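Local coordinates for S-M checkpoint control protein rad4 (Schizosaccharomyces pombe, PDB 4BMD) that couples S phase to mitosis as an essential DNA-replication and checkpoint protein, represented here by its third and fourth BRCT domains, at residues T17-E22 with E44-T49; Y21-T26 with V54-F59; I50-I55 with S68-N73. One frame throughout, in Å; residues are numbered along the deposited sequence. Where two conformers were deposited one is given.

Contact 1: residues T17-E22 with E44-T49; sequences TFYLYE and EFLSST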
# COMPACT_ATOMS: atom_id res chain seq x y z
N THR A 17 -17.58 4.16 -14.65
CA THR A 17 -18.05 5.23 -13.78
C THR A 17 -17.54 5.01 -12.36
O THR A 17 -17.64 3.91 -11.82
CB THR A 17 -19.59 5.32 -13.77
OG1 THR A 17 -20.08 5.31 -15.12
CG2 THR A 17 -20.05 6.59 -13.08
N PHE A 18 -17.00 6.07 -11.76
CA PHE A 18 -16.40 5.97 -10.44
C PHE A 18 -17.17 6.78 -9.40
O PHE A 18 -17.74 7.83 -9.70
CB PHE A 18 -14.94 6.43 -10.48
CG PHE A 18 -14.06 5.56 -11.34
CD1 PHE A 18 -13.92 5.82 -12.69
CD2 PHE A 18 -13.38 4.49 -10.79
CE1 PHE A 18 -13.11 5.02 -13.48
CE2 PHE A 18 -12.57 3.69 -11.57
CZ PHE A 18 -12.44 3.95 -12.92
N TYR A 19 -17.16 6.28 -8.17
CA TYR A 19 -17.80 6.96 -7.04
C TYR A 19 -16.75 7.27 -5.98
O TYR A 19 -16.21 6.36 -5.35
CB TYR A 19 -18.91 6.08 -6.47
CG TYR A 19 -19.52 6.57 -5.17
CD1 TYR A 19 -20.57 7.47 -5.17
CD2 TYR A 19 -19.05 6.11 -3.94
CE1 TYR A 19 -21.13 7.92 -3.99
CE2 TYR A 19 -19.61 6.54 -2.76
CZ TYR A 19 -20.65 7.45 -2.78
OH TYR A 19 -21.20 7.88 -1.60
N LEU A 20 -16.47 8.55 -5.78
CA LEU A 20 -15.44 8.97 -4.83
C LEU A 20 -16.05 9.23 -3.46
O LEU A 20 -16.94 10.07 -3.31
CB LEU A 20 -14.73 10.23 -5.34
CG LEU A 20 -14.31 10.21 -6.81
CD1 LEU A 20 -13.59 11.49 -7.19
CD2 LEU A 20 -13.44 8.99 -7.12
N TYR A 21 -15.56 8.52 -2.45
CA TYR A 21 -16.14 8.58 -1.12
C TYR A 21 -15.27 9.30 -0.09
O TYR A 21 -14.13 8.92 0.13
CB TYR A 21 -16.46 7.16 -0.62
CG TYR A 21 -17.04 7.11 0.77
CD1 TYR A 21 -18.37 7.42 1.00
CD2 TYR A 21 -16.25 6.74 1.86
CE1 TYR A 21 -18.91 7.36 2.27
CE2 TYR A 21 -16.78 6.68 3.13
CZ TYR A 21 -18.11 7.00 3.34
OH TYR A 21 -18.64 6.94 4.61
N GLU A 22 -15.84 10.34 0.51
CA GLU A 22 -15.19 11.09 1.60
C GLU A 22 -13.79 11.61 1.29
O GLU A 22 -12.92 11.61 2.16
CB GLU A 22 -15.18 10.27 2.89
CG GLU A 22 -16.54 10.11 3.54
CD GLU A 22 -17.17 11.43 3.91
OE1 GLU A 22 -16.66 12.09 4.85
OE2 GLU A 22 -18.17 11.82 3.27
N GLU A 44 -21.94 11.08 -8.12
CA GLU A 44 -22.03 11.26 -6.68
C GLU A 44 -23.16 10.42 -6.10
O GLU A 44 -23.53 10.57 -4.93
CB GLU A 44 -22.22 12.74 -6.33
CG GLU A 44 -21.06 13.62 -6.76
CD GLU A 44 -21.19 15.05 -6.26
OE1 GLU A 44 -22.15 15.35 -5.52
OE2 GLU A 44 -20.32 15.88 -6.61
N PHE A 45 -23.71 9.53 -6.92
CA PHE A 45 -24.78 8.65 -6.48
C PHE A 45 -24.37 7.19 -6.65
O PHE A 45 -23.66 6.84 -7.60
CB PHE A 45 -26.06 8.90 -7.28
CG PHE A 45 -26.36 10.35 -7.49
CD1 PHE A 45 -26.82 11.13 -6.44
CD2 PHE A 45 -26.21 10.93 -8.73
CE1 PHE A 45 -27.10 12.47 -6.64
CE2 PHE A 45 -26.50 12.26 -8.93
CZ PHE A 45 -26.94 13.03 -7.89
N LEU A 46 -24.81 6.35 -5.72
CA LEU A 46 -24.61 4.92 -5.84
C LEU A 46 -25.74 4.31 -6.67
O LEU A 46 -26.91 4.38 -6.29
CB LEU A 46 -24.55 4.26 -4.46
CG LEU A 46 -23.35 4.62 -3.60
CD1 LEU A 46 -23.46 3.98 -2.22
CD2 LEU A 46 -22.06 4.20 -4.29
N SER A 47 -25.39 3.73 -7.81
CA SER A 47 -26.37 3.08 -8.68
C SER A 47 -25.69 1.98 -9.48
O SER A 47 -24.48 1.77 -9.36
CB SER A 47 -27.00 4.10 -9.63
OG SER A 47 -26.07 4.53 -10.61
N SER A 48 -26.46 1.29 -10.31
CA SER A 48 -25.94 0.20 -11.13
C SER A 48 -24.88 0.68 -12.12
O SER A 48 -24.09 -0.12 -12.63
CB SER A 48 -27.08 -0.50 -11.88
OG SER A 48 -27.82 0.42 -12.66
N THR A 49 -24.86 1.98 -12.38
CA THR A 49 -23.88 2.58 -13.28
C THR A 49 -22.47 2.49 -12.70
O THR A 49 -21.50 2.31 -13.44
CB THR A 49 -24.23 4.05 -13.57
OG1 THR A 49 -25.56 4.14 -14.07
CG2 THR A 49 -23.26 4.65 -14.58
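L46 lowers its CD2 methyl almost exactly onto the middle of the Y19 ring, 3.4 Å from CD2 to the ring centroid and 7° off the ring normal, a textbook CH-pi contact. The two side chains cross at about a right angle, so a single branch of the leucine meets all the ring carbons at similar distances. L46 is extended at chi2 (176°), which runs CD1 on along the chain and leaves CD2 as the branch that faces the tyrosine. Y19 in turn holds CG anti to its backbone N (chi1 171°), sending the ring out of the strand towards the loop. A flat aromatic suits this place because face and rim serve different partners: at the edge, close to the ring plane, Y19 CE1 lies 3.7 Å from E44 O, where the weakly polarised ring C-H can face a carbonyl oxygen. F45 O approaches more obliquely, 4.0 Å from Y19 CD1.

At the other end of the contact two threonines cross at a slant. T49 CG2 comes within 3.3 Å of T17 OG1, while T17 CB packs 3.6 Å from T49 O; threonine suits the spot, with a small hydroxyl and a methyl on one branched carbon. A weak bond from T49 N to S47 OG lies within the loop itself.

This loop, between strands 41-42 and 52-55 of the third BRCT domain, thus covers one face of the inner sheet strand 17-20 through T17 and Y19. Y19 also touches I50, F67 and V53, and the T17 backbone N is bonded to the D51 carboxylate. F18 and L20 point elsewhere, packing on V54 of the adjacent strand 52-55 and on L31 and L35 of helix 25-36.

Contact 2: residues Y21-T26 with V54-F59; sequences YEFPNT and VIPHYF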
# COMPACT_ATOMS: atom_id res chain seq x y z
N TYR A 21 -15.56 8.52 -2.45
CA TYR A 21 -16.14 8.58 -1.12
C TYR A 21 -15.27 9.30 -0.09
O TYR A 21 -14.13 8.92 0.13
CB TYR A 21 -16.46 7.16 -0.62
CG TYR A 21 -17.04 7.11 0.77
CD1 TYR A 21 -18.37 7.42 1.00
CD2 TYR A 21 -16.25 6.74 1.86
CE1 TYR A 21 -18.91 7.36 2.27
CE2 TYR A 21 -16.78 6.68 3.13
CZ TYR A 21 -18.11 7.00 3.34
OH TYR A 21 -18.64 6.94 4.61
N GLU A 22 -15.84 10.34 0.51
CA GLU A 22 -15.19 11.09 1.60
C GLU A 22 -13.79 11.61 1.29
O GLU A 22 -12.92 11.61 2.16
CB GLU A 22 -15.18 10.27 2.89
CG GLU A 22 -16.54 10.11 3.54
CD GLU A 22 -17.17 11.43 3.91
OE1 GLU A 22 -16.66 12.09 4.85
OE2 GLU A 22 -18.17 11.82 3.27
N PHE A 23 -13.57 12.04 0.05
CA PHE A 23 -12.33 12.71 -0.30
C PHE A 23 -12.43 14.19 0.03
O PHE A 23 -13.50 14.79 -0.09
CB PHE A 23 -12.01 12.53 -1.78
CG PHE A 23 -11.36 11.21 -2.11
CD1 PHE A 23 -9.98 11.07 -2.04
CD2 PHE A 23 -12.12 10.12 -2.50
CE1 PHE A 23 -9.38 9.86 -2.34
CE2 PHE A 23 -11.53 8.91 -2.80
CZ PHE A 23 -10.15 8.78 -2.73
N PRO A 24 -11.32 14.80 0.47
CA PRO A 24 -11.30 16.25 0.73
C PRO A 24 -11.47 17.02 -0.57
O PRO A 24 -11.04 16.53 -1.62
CB PRO A 24 -9.91 16.48 1.33
CG PRO A 24 -9.08 15.36 0.81
CD PRO A 24 -10.01 14.18 0.73
N ASN A 25 -12.08 18.20 -0.50
CA ASN A 25 -12.41 18.99 -1.69
C ASN A 25 -11.26 19.20 -2.67
O ASN A 25 -11.45 19.14 -3.88
CB ASN A 25 -13.01 20.34 -1.28
CG ASN A 25 -14.38 20.21 -0.66
OD1 ASN A 25 -15.12 19.26 -0.95
ND2 ASN A 25 -14.74 21.16 0.19
N THR A 26 -10.07 19.45 -2.13
CA THR A 26 -8.89 19.67 -2.96
C THR A 26 -8.54 18.42 -3.77
O THR A 26 -8.26 18.50 -4.97
CB THR A 26 -7.67 20.08 -2.11
OG1 THR A 26 -8.00 21.23 -1.33
CG2 THR A 26 -6.48 20.39 -3.00
N VAL A 54 -14.25 4.40 -4.84
CA VAL A 54 -12.89 4.80 -4.47
C VAL A 54 -12.84 5.42 -3.07
O VAL A 54 -13.59 6.34 -2.76
CB VAL A 54 -12.29 5.76 -5.50
CG1 VAL A 54 -10.83 6.04 -5.18
CG2 VAL A 54 -12.42 5.18 -6.90
N ILE A 55 -11.93 4.91 -2.25
CA ILE A 55 -11.76 5.35 -0.87
C ILE A 55 -10.36 5.97 -0.73
O ILE A 55 -9.43 5.52 -1.39
CB ILE A 55 -11.88 4.15 0.10
CG1 ILE A 55 -13.15 3.36 -0.20
CG2 ILE A 55 -11.85 4.60 1.55
CD1 ILE A 55 -14.42 4.15 -0.00
N PRO A 56 -10.22 7.00 0.11
CA PRO A 56 -8.85 7.46 0.40
C PRO A 56 -8.05 6.38 1.11
O PRO A 56 -8.61 5.65 1.94
CB PRO A 56 -9.07 8.68 1.31
CG PRO A 56 -10.49 8.57 1.78
CD PRO A 56 -11.23 7.90 0.67
N HIS A 57 -6.77 6.27 0.79
CA HIS A 57 -5.92 5.21 1.33
C HIS A 57 -5.75 5.29 2.84
O HIS A 57 -5.45 4.30 3.50
CB HIS A 57 -4.55 5.22 0.65
CG HIS A 57 -3.72 6.42 0.97
ND1 HIS A 57 -3.66 7.52 0.14
CD2 HIS A 57 -2.92 6.70 2.03
CE1 HIS A 57 -2.86 8.43 0.68
NE2 HIS A 57 -2.40 7.96 1.82
N TYR A 58 -5.95 6.49 3.39
CA TYR A 58 -5.76 6.72 4.82
C TYR A 58 -7.05 6.57 5.61
O TYR A 58 -7.06 6.72 6.83
CB TYR A 58 -5.16 8.11 5.06
CG TYR A 58 -5.90 9.22 4.34
CD1 TYR A 58 -6.99 9.84 4.92
CD2 TYR A 58 -5.50 9.65 3.08
CE1 TYR A 58 -7.67 10.85 4.28
CE2 TYR A 58 -6.17 10.66 2.42
CZ TYR A 58 -7.25 11.26 3.03
OH TYR A 58 -7.93 12.27 2.37
N PHE A 59 -8.14 6.27 4.92
CA PHE A 59 -9.44 6.13 5.57
C PHE A 59 -9.51 4.80 6.32
O PHE A 59 -9.25 3.74 5.75
CB PHE A 59 -10.56 6.21 4.54
CG PHE A 59 -11.90 6.60 5.12
CD1 PHE A 59 -12.69 5.67 5.76
CD2 PHE A 59 -12.35 7.91 5.02
CE1 PHE A 59 -13.91 6.02 6.29
CE2 PHE A 59 -13.57 8.27 5.55
CZ PHE A 59 -14.36 7.33 6.19
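Y21 N donates to V54 O (3.0 Å, N-H...O angle 162°), carrying the pairing of strands 17-20 and 52-55, neighbours in the parallel BRCT sheet, one residue past the end of the first strand. The next acceptor in that pattern, Y21 O, finds proline instead of an N-H: P56 CD sits 3.1 Å from it, and the regular pairing stops there.

F23 fills the corner where the chain leaves the sheet for helix 25-36. P56 CD lies over one face of its ring, 3.8 Å from the centroid and 18° off the normal, a CH-pi contact for which the polarised proline C-H groups are well suited. V54 O meets the rim of the same ring near its plane, and V54 CG1 packs 3.7 Å from F23 CZ. The ring also touches V28 and L31 of helix 25-36. Replacing F23 by alanine takes the ring away and is likely to open a gap between P56 and V54 on one side and the two helix residues on the other.

Y21 and F59 form a T-shaped pair, the tyrosine edge turned to the phenylalanine face, with centroids 5.7 Å apart and planes at 64°. With CG anti to the backbone N, the Y21 ring runs alongside I55, whose CD1 touches Y21 CD2. F59 is brought back to meet it by the type I turn from P56 to F59, closed by F59 N bonding to P56 O. E22 brings its CB and CG against F59 CE2, CB at 3.7 Å, while its carboxylate leads away. From the same turn Y58 reaches P24, the N-cap residue of the helix, setting OH 3.3 Å from P24 CD.

Contact 3: residues I50-I55 with S68-N73; sequences IDFVVI and SFPTVN
F69 leans across to I50 and V53, the two edges of its ring finding different neighbours. CB packs 3.8 Å from V53 CG2, with CD2 near the same methyl. Along the other edge CD1 lies 3.6 Å from I50 O, and farther out CE1 reaches 3.8 Å from I50 CB, which stands over the ring face in a CH-pi contact. Setting CG anti to the carbonyl carbon (chi1 -55°) brings the ring to I50; a large flat residue spans both partners.

Beyond it strands 52-55 and 71-73, the latter at the edge of the third BRCT domain's sheet, run parallel. V53 bonds to both residues flanking T71: its N gives a nearly straight bond to P70 O (3.1 Å, 173°), and its O receives V72 N at 3.0 Å. I55 N then donates to V72 O at 2.9 Å. P70 lacks an N-H but keeps its acceptor, its CG by D51 O and the F52 ring. N73 is the N-cap of helix 74-82, OD1 making weak bonds to W75 N and W76 N while ND2 bonds to L94 O.

The backbone thus does the polar work between the strands, and the beta-branched residues supply apolar packing suited to an extended chain.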
# COMPACT_ATOMS: atom_id res chain seq x y z
N ILE A 50 -22.36 2.62 -11.38
CA ILE A 50 -21.07 2.62 -10.70
C ILE A 50 -20.27 1.34 -10.93
O ILE A 50 -20.77 0.24 -10.72
CB ILE A 50 -21.25 2.83 -9.18
CG1 ILE A 50 -21.92 4.17 -8.89
CG2 ILE A 50 -19.90 2.75 -8.47
CD1 ILE A 50 -21.14 5.36 -9.42
N ASP A 51 -19.03 1.51 -11.37
CA ASP A 51 -18.14 0.37 -11.60
C ASP A 51 -17.21 0.15 -10.41
O ASP A 51 -16.97 -0.98 -10.00
CB ASP A 51 -17.31 0.57 -12.87
CG ASP A 51 -18.17 0.56 -14.12
OD1 ASP A 51 -18.48 -0.54 -14.62
OD2 ASP A 51 -18.53 1.65 -14.61
N PHE A 52 -16.69 1.24 -9.85
CA PHE A 52 -15.79 1.15 -8.71
C PHE A 52 -16.06 2.24 -7.68
O PHE A 52 -16.34 3.38 -8.03
CB PHE A 52 -14.32 1.24 -9.16
CG PHE A 52 -13.88 0.10 -10.03
CD1 PHE A 52 -13.47 -1.10 -9.46
CD2 PHE A 52 -13.86 0.23 -11.41
CE1 PHE A 52 -13.06 -2.15 -10.26
CE2 PHE A 52 -13.45 -0.81 -12.21
CZ PHE A 52 -13.05 -2.01 -11.63
N VAL A 53 -15.98 1.87 -6.40
CA VAL A 53 -16.04 2.84 -5.32
C VAL A 53 -14.62 3.13 -4.85
O VAL A 53 -13.87 2.21 -4.50
CB VAL A 53 -16.88 2.32 -4.13
CG1 VAL A 53 -16.73 3.24 -2.93
CG2 VAL A 53 -18.34 2.20 -4.54
N VAL A 54 -14.25 4.40 -4.84
CA VAL A 54 -12.89 4.80 -4.47
C VAL A 54 -12.84 5.42 -3.07
O VAL A 54 -13.59 6.34 -2.76
CB VAL A 54 -12.29 5.76 -5.50
CG1 VAL A 54 -10.83 6.04 -5.18
CG2 VAL A 54 -12.42 5.18 -6.90
N ILE A 55 -11.93 4.91 -2.25
CA ILE A 55 -11.76 5.35 -0.87
C ILE A 55 -10.36 5.97 -0.73
O ILE A 55 -9.43 5.52 -1.39
CB ILE A 55 -11.88 4.15 0.10
CG1 ILE A 55 -13.15 3.36 -0.20
CG2 ILE A 55 -11.85 4.60 1.55
CD1 ILE A 55 -14.42 4.15 -0.00
N SER A 68 -22.05 -2.19 -2.07
CA SER A 68 -22.44 -3.29 -2.94
C SER A 68 -21.71 -3.20 -4.27
O SER A 68 -22.23 -3.61 -5.31
CB SER A 68 -23.96 -3.28 -3.16
OG SER A 68 -24.65 -3.40 -1.93
N PHE A 69 -20.49 -2.67 -4.22
CA PHE A 69 -19.66 -2.50 -5.40
C PHE A 69 -18.23 -2.88 -5.05
O PHE A 69 -17.85 -2.85 -3.88
CB PHE A 69 -19.70 -1.04 -5.86
CG PHE A 69 -21.09 -0.51 -6.10
CD1 PHE A 69 -21.69 -0.64 -7.34
CD2 PHE A 69 -21.79 0.11 -5.08
CE1 PHE A 69 -22.96 -0.16 -7.56
CE2 PHE A 69 -23.07 0.59 -5.29
CZ PHE A 69 -23.65 0.46 -6.53
N PRO A 70 -17.42 -3.24 -6.06
CA PRO A 70 -16.00 -3.48 -5.80
C PRO A 70 -15.34 -2.21 -5.27
O PRO A 70 -15.45 -1.14 -5.89
CB PRO A 70 -15.44 -3.85 -7.17
CG PRO A 70 -16.46 -3.40 -8.16
CD PRO A 70 -17.77 -3.50 -7.47
N THR A 71 -14.67 -2.32 -4.13
CA THR A 71 -14.11 -1.17 -3.45
C THR A 71 -12.59 -1.16 -3.50
O THR A 71 -11.94 -2.15 -3.16
CB THR A 71 -14.57 -1.13 -1.98
OG1 THR A 71 -16.00 -1.01 -1.93
CG2 THR A 71 -13.96 0.05 -1.25
N VAL A 72 -12.03 -0.04 -3.93
CA VAL A 72 -10.58 0.13 -4.00
C VAL A 72 -10.19 1.50 -3.44
O VAL A 72 -11.05 2.35 -3.22
CB VAL A 72 -10.07 0.04 -5.45
CG1 VAL A 72 -10.39 -1.31 -6.05
CG2 VAL A 72 -10.67 1.16 -6.29
N ASN A 73 -8.90 1.70 -3.20
CA ASN A 73 -8.41 3.03 -2.86
C ASN A 73 -7.82 3.74 -4.08
O ASN A 73 -7.74 3.15 -5.15
CB ASN A 73 -7.43 3.01 -1.68
CG ASN A 73 -6.19 2.18 -1.94
OD1 ASN A 73 -5.71 2.09 -3.07
ND2 ASN A 73 -5.66 1.57 -0.89

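In the fold
All three contacts belong to the third BRCT domain and to its four-stranded parallel sheet, ordered 41-42, 17-20, 52-55, 71-73. Both segments of contact 1 precede those of contact 3 along the chain; contact 2 takes up Y21 and E22, just past strand 17-20, and shares V54 and I55 with contact 3. Centres of contacts 1 and 3 lie about 8 Å apart, those of 2 and 3 about 12 Å, and those of 1 and 2 about 13 Å. Strand 52-55 joins them: Y19 O probably accepts a bond from V54 N on one side, and strand 71-73 pairs on the other. Together they describe the packing of the sheet and its loops in one BRCT module of the adaptor protein.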